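Long-range contacts in dihydrodipicolinate synthase (Oceanobacillus iheyensis HTE831, PDB 3D0C), which probably condenses pyruvate with aspartate semialdehyde to give 4-hydroxy-tetrahydrodipicolinate, a step of bacterial lysine biosynthesis: residues G57-L62 with M111-V116; I141-D146 with K167-D172; A196-P201 with D244-E249. The protein carries 1 engineered substitution. One frame throughout, in Å; residues are numbered along the deposited sequence.

Contact 1 (G57-L62 with M111-V116); sequences GEFYAL and MIHQPV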
# COMPACT_ATOMS: atom_id res chain seq x y z
N GLY A 57 6.44 10.98 -7.96
CA GLY A 57 7.88 10.80 -7.91
C GLY A 57 8.25 9.35 -7.68
O GLY A 57 9.40 9.05 -7.36
N GLU A 58 7.28 8.46 -7.82
CA GLU A 58 7.49 7.02 -7.63
C GLU A 58 8.16 6.70 -6.29
O GLU A 58 9.08 5.88 -6.20
CB GLU A 58 8.29 6.46 -8.81
CG GLU A 58 7.54 6.59 -10.13
CD GLU A 58 8.34 6.14 -11.35
OE1 GLU A 58 8.50 4.92 -11.54
OE2 GLU A 58 8.80 7.02 -12.11
N PHE A 59 7.66 7.36 -5.25
CA PHE A 59 8.15 7.19 -3.89
C PHE A 59 8.32 5.73 -3.50
O PHE A 59 9.36 5.33 -2.99
CB PHE A 59 7.19 7.87 -2.92
CG PHE A 59 7.49 7.62 -1.47
CD1 PHE A 59 8.70 8.03 -0.91
CD2 PHE A 59 6.56 6.97 -0.65
CE1 PHE A 59 8.97 7.81 0.44
CE2 PHE A 59 6.83 6.74 0.70
CZ PHE A 59 8.04 7.16 1.24
N TYR A 60 7.28 4.93 -3.74
CA TYR A 60 7.33 3.52 -3.36
C TYR A 60 8.29 2.64 -4.17
O TYR A 60 8.51 1.49 -3.80
CB TYR A 60 5.92 2.93 -3.36
CG TYR A 60 5.08 3.46 -2.21
CD1 TYR A 60 5.44 3.19 -0.89
CD2 TYR A 60 3.96 4.26 -2.44
CE1 TYR A 60 4.69 3.70 0.18
CE2 TYR A 60 3.21 4.77 -1.38
CZ TYR A 60 3.58 4.49 -0.08
OH TYR A 60 2.84 5.00 0.97
N ALA A 61 8.85 3.17 -5.25
CA ALA A 61 9.80 2.40 -6.06
C ALA A 61 11.23 2.71 -5.63
O ALA A 61 12.20 2.20 -6.20
CB ALA A 61 9.62 2.73 -7.54
N LEU A 62 11.34 3.57 -4.62
CA LEU A 62 12.64 4.00 -4.08
C LEU A 62 12.93 3.30 -2.76
O LEU A 62 12.01 3.01 -1.99
CB LEU A 62 12.63 5.51 -3.83
CG LEU A 62 12.25 6.46 -4.97
CD1 LEU A 62 12.27 7.88 -4.47
CD2 LEU A 62 13.21 6.29 -6.14
N MSE A 111 4.49 15.46 4.08
CA MSE A 111 3.18 15.00 3.63
C MSE A 111 3.10 13.52 3.93
O MSE A 111 3.89 12.74 3.38
CB MSE A 111 2.98 15.18 2.13
CG MSE A 111 1.70 14.48 1.67
SE MSE A 111 1.52 14.27 -0.23
CE MSE A 111 2.74 12.77 -0.50
N ILE A 112 2.15 13.13 4.78
CA ILE A 112 1.99 11.73 5.15
C ILE A 112 1.11 11.02 4.14
O ILE A 112 -0.06 11.37 3.94
CB ILE A 112 1.37 11.58 6.57
CG1 ILE A 112 2.20 12.39 7.57
CG2 ILE A 112 1.34 10.10 6.98
CD1 ILE A 112 1.68 12.34 9.00
N HIS A 113 1.71 10.04 3.47
CA HIS A 113 1.04 9.22 2.47
C HIS A 113 -0.03 8.37 3.13
O HIS A 113 -0.05 8.20 4.36
CB HIS A 113 2.05 8.27 1.81
CG HIS A 113 2.86 8.88 0.71
ND1 HIS A 113 2.39 8.98 -0.59
CD2 HIS A 113 4.13 9.37 0.69
CE1 HIS A 113 3.33 9.49 -1.35
NE2 HIS A 113 4.40 9.74 -0.61
N GLN A 114 -0.90 7.82 2.30
CA GLN A 114 -1.93 6.92 2.80
C GLN A 114 -1.15 5.73 3.35
O GLN A 114 -0.23 5.21 2.70
CB GLN A 114 -2.85 6.45 1.67
CG GLN A 114 -3.65 5.19 2.02
CD GLN A 114 -4.52 4.69 0.88
OE1 GLN A 114 -4.12 4.71 -0.29
NE2 GLN A 114 -5.72 4.22 1.22
N PRO A 115 -1.51 5.28 4.56
CA PRO A 115 -0.81 4.13 5.15
C PRO A 115 -0.88 2.92 4.22
O PRO A 115 -1.95 2.58 3.72
CB PRO A 115 -1.57 3.90 6.45
CG PRO A 115 -2.05 5.29 6.82
CD PRO A 115 -2.48 5.87 5.49
N VAL A 116 0.25 2.26 3.98
CA VAL A 116 0.26 1.08 3.12
C VAL A 116 -0.37 -0.12 3.81
O VAL A 116 -0.71 -1.11 3.16
CB VAL A 116 1.70 0.69 2.67
CG1 VAL A 116 2.33 1.83 1.86
CG2 VAL A 116 2.56 0.37 3.89
O HOH W 1 2.68 4.52 3.78
O HOH W 2 0.32 5.04 0.20
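F59 turns its CG anti to the backbone N (chi1 172°), whereas the next residue, Y60, turns its CG anti to the carbonyl carbon; these different rotations bring two rings from one short 3-10 segment to H113. The result is an aromatic cluster with two distinct geometries. The F59 and H113 rings are almost parallel, with planes at 5°, but strongly offset, so that little of one ring lies over the other, and F59 CD2 lies 3.5 Å from H113 NE2. Y60 instead presents its edge to the H113 face, with planes at 56° and centroids 5.5 Å apart. F59 CD2 also sits over the centre of one Y60 face, so the two neighbouring rings pack on each other. Y60 OH comes to 3.3 Å from V116 CG1, and Y60 CE1 lies alongside that methyl. Two waters link Y60 OH to Q114 O; one lies 2.6 Å from both oxygens, and each donates to the carbonyl. H113 NE2 is hydrogen-bonded to N53 O, which helps to fix the imidazole. Y60 and V116 each also pack on the other's counterpart, V116 and Y60 of the second subunit, so the cluster borders the dimer interface. Within the barrel it joins the loop between strand 49-50 and helix 64-78 to the end of strand 109-112, with F59 resting on A67 of that helix and the backbone of H113 bonded to I88 of strand 83-88.

Contact 2 (I141-D146 with K167-D172); sequences IIYFKD and KYAIND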
# COMPACT_ATOMS: atom_id res chain seq x y z
N ILE A 141 1.06 17.61 6.50
CA ILE A 141 -0.15 17.60 5.70
C ILE A 141 -0.48 16.10 5.56
O ILE A 141 0.45 15.27 5.54
CB ILE A 141 0.08 18.19 4.31
CG1 ILE A 141 0.30 19.71 4.43
CG2 ILE A 141 -1.13 17.92 3.42
CD1 ILE A 141 0.75 20.33 3.13
N ILE A 142 -1.78 15.78 5.51
CA ILE A 142 -2.23 14.40 5.35
C ILE A 142 -2.91 14.15 4.00
O ILE A 142 -3.81 14.89 3.59
CB ILE A 142 -3.22 13.98 6.46
CG1 ILE A 142 -2.49 13.98 7.79
CG2 ILE A 142 -3.83 12.58 6.18
CD1 ILE A 142 -3.32 13.89 9.06
N TYR A 143 -2.41 13.13 3.30
CA TYR A 143 -2.97 12.70 2.03
C TYR A 143 -4.05 11.69 2.43
O TYR A 143 -3.76 10.55 2.79
CB TYR A 143 -1.90 12.03 1.17
CG TYR A 143 -2.40 11.61 -0.19
CD1 TYR A 143 -3.01 12.52 -1.06
CD2 TYR A 143 -2.22 10.30 -0.64
CE1 TYR A 143 -3.43 12.13 -2.36
CE2 TYR A 143 -2.63 9.91 -1.91
CZ TYR A 143 -3.22 10.81 -2.76
OH TYR A 143 -3.59 10.37 -4.02
N PHE A 144 -5.29 12.15 2.38
CA PHE A 144 -6.47 11.38 2.77
C PHE A 144 -7.23 10.84 1.55
O PHE A 144 -7.95 11.58 0.87
CB PHE A 144 -7.39 12.29 3.58
CG PHE A 144 -8.33 11.56 4.49
CD1 PHE A 144 -7.89 11.07 5.72
CD2 PHE A 144 -9.66 11.37 4.14
CE1 PHE A 144 -8.76 10.40 6.58
CE2 PHE A 144 -10.55 10.71 4.99
CZ PHE A 144 -10.09 10.22 6.21
N LYS A 145 -7.11 9.54 1.29
CA LYS A 145 -7.76 8.95 0.13
C LYS A 145 -8.55 7.67 0.35
O LYS A 145 -9.07 7.09 -0.61
CB LYS A 145 -6.70 8.69 -0.94
CG LYS A 145 -5.77 7.55 -0.58
CD LYS A 145 -4.59 7.44 -1.54
CE LYS A 145 -5.04 7.24 -2.98
NZ LYS A 145 -3.89 7.35 -3.93
N ASP A 146 -8.63 7.20 1.59
CA ASP A 146 -9.34 5.96 1.91
C ASP A 146 -10.79 6.27 2.27
O ASP A 146 -11.07 6.72 3.38
CB ASP A 146 -8.65 5.27 3.10
CG ASP A 146 -9.21 3.88 3.41
OD1 ASP A 146 -10.32 3.53 2.95
OD2 ASP A 146 -8.53 3.14 4.16
N LYS A 167 -4.67 16.99 1.99
CA LYS A 167 -4.78 16.81 0.55
C LYS A 167 -5.90 15.78 0.46
O LYS A 167 -5.66 14.57 0.52
CB LYS A 167 -3.49 16.26 -0.06
CG LYS A 167 -2.45 17.32 -0.33
CD LYS A 167 -1.22 16.72 -0.99
CE LYS A 167 -0.26 17.80 -1.43
NZ LYS A 167 0.24 18.59 -0.27
N TYR A 168 -7.14 16.27 0.36
CA TYR A 168 -8.31 15.41 0.31
C TYR A 168 -8.40 14.74 -1.06
O TYR A 168 -8.59 15.42 -2.07
CB TYR A 168 -9.58 16.22 0.58
CG TYR A 168 -10.74 15.37 1.10
CD1 TYR A 168 -10.80 15.00 2.44
CD2 TYR A 168 -11.73 14.91 0.23
CE1 TYR A 168 -11.83 14.19 2.92
CE2 TYR A 168 -12.77 14.10 0.70
CZ TYR A 168 -12.81 13.74 2.04
OH TYR A 168 -13.82 12.93 2.52
N ALA A 169 -8.29 13.42 -1.08
CA ALA A 169 -8.32 12.69 -2.34
C ALA A 169 -9.45 11.69 -2.51
O ALA A 169 -9.30 10.71 -3.23
CB ALA A 169 -6.97 11.99 -2.56
N ILE A 170 -10.58 11.92 -1.84
CA ILE A 170 -11.74 11.05 -2.00
C ILE A 170 -12.70 11.85 -2.89
O ILE A 170 -13.19 12.90 -2.48
CB ILE A 170 -12.41 10.76 -0.63
CG1 ILE A 170 -11.43 9.97 0.26
CG2 ILE A 170 -13.71 9.99 -0.83
CD1 ILE A 170 -11.92 9.74 1.69
N ASN A 171 -12.95 11.37 -4.11
CA ASN A 171 -13.82 12.11 -5.02
C ASN A 171 -15.31 12.00 -4.73
O ASN A 171 -16.11 11.63 -5.58
CB ASN A 171 -13.51 11.74 -6.48
CG ASN A 171 -12.12 12.19 -6.90
OD1 ASN A 171 -11.64 13.25 -6.48
ND2 ASN A 171 -11.46 11.39 -7.73
N ASP A 172 -15.66 12.36 -3.50
CA ASP A 172 -17.05 12.34 -3.04
C ASP A 172 -17.32 13.79 -2.67
O ASP A 172 -16.95 14.25 -1.59
CB ASP A 172 -17.16 11.43 -1.81
CG ASP A 172 -18.58 11.34 -1.26
OD1 ASP A 172 -19.32 12.33 -1.35
OD2 ASP A 172 -18.93 10.27 -0.72
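Y143 and K167 pair in a parallel beta bridge between adjacent strands of the TIM barrel, 140-144 and 163-168, which helix 152-157 connects in a beta-alpha-beta unit. Three backbone hydrogen bonds set the register: K167 N to I142 O, F144 N to K167 O, and A169 N to F144 O at 2.7 Å, the last with an N-H...O angle of 159°.

The apolar contacts divide between the two sheet faces. On the face of Y143 and K167, Y143 CE1 touches A169 CB at 3.5 Å, and the edge of its ring meets K167 CB. F144 and Y168 run alongside one another on the other face, their ring planes 23° apart and displaced, meeting through F144 CD2 and Y168 CE1; I170 CD1 closes on F144 CE2 at 3.7 Å.

K145 NZ donates to Y143 OH at 3.0 Å, and a phenylalanine in place of Y143 would probably deprive this ammonium of that acceptor. Y143 is the predicted proton donor/acceptor and K167 the predicted Schiff-base lysine. K167 NZ is buried here and has no polar partner in the model: the chain runs extended before bending at its last torsion (chi4 62°), which places NZ 3.9 Å from I141 CD1.

Contact 3 (A196-P201 with D244-E249); sequences AEKWAP and DVVPFE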
# COMPACT_ATOMS: atom_id res chain seq x y z
N ALA A 196 -6.11 16.51 -8.38
CA ALA A 196 -5.76 17.37 -9.51
C ALA A 196 -6.81 18.14 -10.32
O ALA A 196 -7.94 18.35 -9.88
CB ALA A 196 -4.85 16.59 -10.45
N GLU A 197 -6.39 18.55 -11.51
CA GLU A 197 -7.21 19.35 -12.42
C GLU A 197 -8.62 18.89 -12.75
O GLU A 197 -9.54 19.71 -12.85
CB GLU A 197 -6.44 19.60 -13.73
CG GLU A 197 -5.26 20.57 -13.60
CD GLU A 197 -3.95 19.91 -13.19
OE1 GLU A 197 -3.99 18.80 -12.62
OE2 GLU A 197 -2.87 20.50 -13.43
N LYS A 198 -8.81 17.59 -12.96
CA LYS A 198 -10.13 17.08 -13.30
C LYS A 198 -11.14 17.35 -12.17
O LYS A 198 -12.33 17.61 -12.43
CB LYS A 198 -10.05 15.58 -13.58
CG LYS A 198 -11.39 14.97 -13.97
CD LYS A 198 -11.29 13.46 -14.10
CE LYS A 198 -12.62 12.87 -14.53
NZ LYS A 198 -12.52 11.39 -14.65
N TRP A 199 -10.67 17.30 -10.93
CA TRP A 199 -11.57 17.54 -9.81
C TRP A 199 -11.49 18.92 -9.16
O TRP A 199 -12.39 19.31 -8.42
CB TRP A 199 -11.38 16.45 -8.75
CG TRP A 199 -11.90 15.14 -9.21
CD1 TRP A 199 -11.21 14.19 -9.92
CD2 TRP A 199 -13.24 14.67 -9.11
NE1 TRP A 199 -12.05 13.16 -10.27
CE2 TRP A 199 -13.30 13.43 -9.80
CE3 TRP A 199 -14.41 15.18 -8.53
CZ2 TRP A 199 -14.48 12.69 -9.90
CZ3 TRP A 199 -15.59 14.44 -8.64
CH2 TRP A 199 -15.61 13.21 -9.32
N ALA A 200 -10.42 19.66 -9.44
CA ALA A 200 -10.22 20.97 -8.85
C ALA A 200 -11.42 21.93 -8.87
O ALA A 200 -11.76 22.53 -7.85
CB ALA A 200 -9.00 21.65 -9.49
N PRO A 201 -12.08 22.09 -10.03
CA PRO A 201 -13.24 22.99 -10.14
C PRO A 201 -14.35 22.66 -9.15
O PRO A 201 -14.91 23.54 -8.51
CB PRO A 201 -13.70 22.80 -11.58
CG PRO A 201 -12.43 22.49 -12.29
CD PRO A 201 -11.78 21.50 -11.35
N ASP A 244 -10.02 21.03 -21.50
CA ASP A 244 -8.75 20.92 -22.21
C ASP A 244 -7.74 19.97 -21.57
O ASP A 244 -6.98 19.31 -22.28
CB ASP A 244 -8.13 22.32 -22.36
CG ASP A 244 -6.92 22.32 -23.30
OD1 ASP A 244 -7.06 21.87 -24.45
OD2 ASP A 244 -5.84 22.79 -22.87
N VAL A 245 -7.74 19.89 -20.24
CA VAL A 245 -6.78 19.03 -19.55
C VAL A 245 -7.33 17.68 -19.09
O VAL A 245 -6.57 16.74 -18.82
CB VAL A 245 -6.18 19.74 -18.32
CG1 VAL A 245 -5.47 21.01 -18.75
CG2 VAL A 245 -7.27 20.05 -17.31
N VAL A 246 -8.66 17.56 -19.00
CA VAL A 246 -9.27 16.31 -18.58
C VAL A 246 -8.77 15.09 -19.36
O VAL A 246 -8.50 14.04 -18.78
CB VAL A 246 -10.82 16.39 -18.67
CG1 VAL A 246 -11.42 14.99 -18.62
CG2 VAL A 246 -11.36 17.22 -17.51
N PRO A 247 -8.62 15.22 -20.70
CA PRO A 247 -8.14 14.11 -21.52
C PRO A 247 -6.80 13.54 -21.04
O PRO A 247 -6.55 12.34 -21.14
CB PRO A 247 -8.04 14.73 -22.91
CG PRO A 247 -9.14 15.76 -22.89
CD PRO A 247 -8.94 16.39 -21.54
N PHE A 248 -5.95 14.42 -20.53
CA PHE A 248 -4.63 14.05 -20.02
C PHE A 248 -4.80 13.27 -18.71
O PHE A 248 -4.20 12.21 -18.51
CB PHE A 248 -3.79 15.30 -19.76
CG PHE A 248 -2.35 15.02 -19.39
CD1 PHE A 248 -1.40 14.75 -20.38
CD2 PHE A 248 -1.94 15.04 -18.06
CE1 PHE A 248 -0.07 14.49 -20.04
CE2 PHE A 248 -0.61 14.78 -17.71
CZ PHE A 248 0.32 14.51 -18.71
N GLU A 249 -5.62 13.80 -17.82
CA GLU A 249 -5.87 13.16 -16.54
C GLU A 249 -6.58 11.83 -16.74
O GLU A 249 -6.33 10.88 -16.01
CB GLU A 249 -6.67 14.09 -15.62
CG GLU A 249 -5.89 15.34 -15.25
CD GLU A 249 -4.64 15.03 -14.43
OE1 GLU A 249 -4.77 14.67 -13.25
OE2 GLU A 249 -3.52 15.15 -14.98
O HOH W 3 -2.18 16.77 -12.96
O HOH W 4 -7.29 15.10 -12.19
O HOH W 5 -9.19 10.95 -14.73
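K198 and V246 bring their CA atoms to 5.4 Å, the closest CA pair between two helical segments whose axes pass 8.7 Å apart. Their N-to-C directions differ by 132°, an oblique crossing, nearer antiparallel than parallel. Both helices are kinked near a proline, P201 in one and P247 in the other, neither of which has an N-H to give to the preceding turn; in the second, V245 O accepts from both F248 N and E249 N.

Aliphatic groups meet at the crossing. E197 CB meets V245 CG2 at 3.7 Å, and the CG of the extended K198 chain passes V246 CG2. Beyond them, E249 bends at chi2 (-64°) and carries its carboxylate back toward A196, OE1 standing 3.4 Å from A196 CB.

Water bridges the polar groups of the two helices. E197 OE1 and E249 OE1 are 4.2 Å apart, and one water donates to E197 OE1 at 2.7 Å and to E249 OE2, probably easing the closeness of two like charges. A second water accepts from K198 N and donates to E249 OE1 at 2.8 Å, coupling the backbone of one helix to the acid of the other. Each acid also has partners beyond the crossing: E249 OE2 forms a salt bridge with R252, and E197 OE2 is hydrogen-bonded to S213 and S223. K198 NZ pairs with D250.

Helix 196-206 follows barrel strand 190-193, while helix 235-257 comes after the last barrel strand; the crossing therefore joins the barrel to the C-terminal helical region characteristic of the DapA family.

Overall arrangement
From the N terminus, contact 1 closes first, spanning helix 64-78, strand 83-88 and helix 92-104 before returning at strand 109-112. Contact 2 then closes a shorter loop across one beta-alpha-beta unit, and contact 3 a longer one from helix 196-206 through the last barrel strand to helix 235-257. The three run in series and neither nest nor cross. Contacts 1 and 2 adjoin through neighbouring strands, I112 N lying 2.8 Å from I141 O in a probable hydrogen bond. Contacts 2 and 3 meet by packing of N171 against W199. Contacts 1 and 3, with centres about 22 Å apart, lie on opposite sides of the chain's centre.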